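Local structure of putative creatinine amidohydrolase (Bacteroides fragilis, 3LUB) at residues F[21-25]-F[244-248]. The protein probably hydrolyses carbon-nitrogen bonds in linear amides, as a zinc-binding member of the creatininase superfamily. Numbering follows the deposited sequence.
Sequences YDVII and FEEMA
Ile25 brings its terminal methyl CD1 down over one face of the Phe244 ring, 3.8 Å from the ring centroid and 17° off the normal, a CH-pi contact displaced a little toward the rim. The isoleucine chain crosses the phenylalanine at about a right angle, and its CG1 follows behind, 3.9 Å from Phe244 CZ. With CG anti to its own carbonyl carbon (chi1 -60°), the ring of Phe244 is carried from the helix toward the strand.

Two residues back along the strand, on the same face, Val23 spreads its two methyls over the helix. CG2 settles against the helix backbone, 3.7 Å from the carbonyl oxygen of Phe244 and 4.1 Å from Ala248 CB. That oxygen already accepts the helical hydrogen bond from Ala248 N, so the methyl packs against backbone whose polar groups are paired. CG1, placed anti to the backbone N, meets the far end of Met247, a selenomethionine whose chain bends at its selenium to present CE at 4.1 Å. Asp22 closes the row chiefly with its methylene: CB lies 3.6 Å from Ala248 CB, while OD2 accepts a hydrogen bond from Arg65 N.

No hydrogen bond joins the two segments; this is apolar packing of a helix on a sheet, with strand 23-25 and helix 244-248 running at 139° to each other and their axes 9.3 Å apart. Ile24 points to the other face of the sheet, where it meets Phe86 of a neighbouring subunit. Strand 23-28 is interior to the parallel sheet, between strands 66-68 and 113-118, and the C-terminal helix 226-249 packs on the same face as helix 42-62, which Ile25 and Phe244 touch at Ala51 and Ala54.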
loop_
_atom_site.group_PDB
_atom_site.type_symbol
_atom_site.label_atom_id
_atom_site.label_comp_id
_atom_site.label_asym_id
_atom_site.label_seq_id
_atom_site.Cartn_x
_atom_site.Cartn_y
_atom_site.Cartn_z
ATOM N N TYR F 21 19.075 28.959 -3.149
ATOM C CA TYR F 21 19.154 28.158 -1.933
ATOM C C TYR F 21 20.006 26.935 -2.201
ATOM O O TYR F 21 19.875 26.291 -3.227
ATOM C CB TYR F 21 17.755 27.788 -1.400
ATOM C CG TYR F 21 17.021 28.977 -0.843
ATOM C CD1 TYR F 21 16.279 29.812 -1.664
ATOM C CD2 TYR F 21 17.077 29.281 0.485
ATOM C CE1 TYR F 21 15.636 30.917 -1.162
ATOM C CE2 TYR F 21 16.405 30.370 0.990
ATOM C CZ TYR F 21 15.700 31.200 0.145
ATOM O OH TYR F 21 15.060 32.329 0.624
ATOM N N ASP F 22 20.893 26.649 -1.263
ATOM C CA ASP F 22 21.859 25.550 -1.367
ATOM C C ASP F 22 21.380 24.287 -0.646
ATOM O O ASP F 22 21.413 23.175 -1.213
ATOM C CB ASP F 22 23.186 25.987 -0.747
ATOM C CG ASP F 22 23.830 27.122 -1.508
ATOM O OD1 ASP F 22 24.165 26.882 -2.676
ATOM O OD2 ASP F 22 23.967 28.238 -0.947
ATOM N N VAL F 23 20.962 24.454 0.604
ATOM C CA VAL F 23 20.517 23.312 1.440
ATOM C C VAL F 23 19.126 23.548 1.967
ATOM O O VAL F 23 18.795 24.671 2.257
ATOM C CB VAL F 23 21.501 23.060 2.597
ATOM C CG1 VAL F 23 21.174 21.762 3.328
ATOM C CG2 VAL F 23 22.940 23.080 2.060
ATOM N N ILE F 24 18.309 22.483 2.059
ATOM C CA ILE F 24 16.969 22.545 2.687
ATOM C C ILE F 24 17.056 21.828 4.026
ATOM O O ILE F 24 17.672 20.774 4.156
ATOM C CB ILE F 24 15.851 21.867 1.803
ATOM C CG1 ILE F 24 15.922 22.331 0.319
ATOM C CG2 ILE F 24 14.453 22.023 2.426
ATOM C CD1 ILE F 24 16.003 23.817 0.092
ATOM N N ILE F 25 16.438 22.401 5.043
ATOM C CA ILE F 25 16.421 21.793 6.377
ATOM C C ILE F 25 14.989 21.478 6.705
ATOM O O ILE F 25 14.144 22.357 6.648
ATOM C CB ILE F 25 16.980 22.714 7.488
ATOM C CG1 ILE F 25 18.190 23.552 6.989
ATOM C CG2 ILE F 25 17.304 21.892 8.634
ATOM C CD1 ILE F 25 19.272 22.777 6.447
ATOM N N PHE F 244 25.903 22.617 7.245
ATOM C CA PHE F 244 25.204 23.287 6.133
ATOM C C PHE F 244 26.224 23.790 5.100
ATOM O O PHE F 244 26.057 23.591 3.918
ATOM C CB PHE F 244 24.352 24.500 6.582
ATOM C CG PHE F 244 23.259 24.186 7.583
ATOM C CD1 PHE F 244 22.983 22.892 8.008
ATOM C CD2 PHE F 244 22.483 25.212 8.076
ATOM C CE1 PHE F 244 21.987 22.652 8.941
ATOM C CE2 PHE F 244 21.473 24.969 8.992
ATOM C CZ PHE F 244 21.231 23.689 9.429
ATOM N N GLU F 245 27.268 24.469 5.551
ATOM C CA GLU F 245 28.257 25.040 4.603
ATOM C C GLU F 245 28.959 23.974 3.779
ATOM O O GLU F 245 29.099 24.119 2.574
ATOM C CB GLU F 245 29.323 25.867 5.330
ATOM C CG GLU F 245 28.846 27.228 5.872
ATOM C CD GLU F 245 29.577 27.645 7.152
ATOM O OE1 GLU F 245 30.433 26.847 7.609
ATOM O OE2 GLU F 245 29.300 28.751 7.703
ATOM N N GLU F 246 29.418 22.916 4.431
ATOM C CA GLU F 246 30.125 21.828 3.735
ATOM C C GLU F 246 29.202 21.041 2.818
ATOM O O GLU F 246 29.617 20.627 1.748
ATOM C CB GLU F 246 30.759 20.875 4.720
ATOM C CG GLU F 246 31.812 21.489 5.598
ATOM C CD GLU F 246 32.021 20.672 6.866
ATOM O OE1 GLU F 246 31.217 19.729 7.099
ATOM O OE2 GLU F 246 32.967 20.964 7.640
HETATM N N MSE F 247 27.952 20.832 3.217
HETATM C CA MSE F 247 26.963 20.243 2.303
HETATM C C MSE F 247 26.783 21.063 1.045
HETATM O O MSE F 247 26.712 20.495 -0.049
HETATM C CB MSE F 247 25.606 20.050 2.977
HETATM C CG MSE F 247 25.570 18.882 3.938
HETATM SE SE MSE F 247 23.820 18.722 4.802
HETATM C CE MSE F 247 22.805 18.010 3.239
ATOM N N ALA F 248 26.739 22.392 1.197
ATOM C CA ALA F 248 26.627 23.326 0.054
ATOM C C ALA F 248 27.853 23.365 -0.842
ATOM O O ALA F 248 27.728 23.557 -2.057
ATOM C CB ALA F 248 26.342 24.740 0.539
#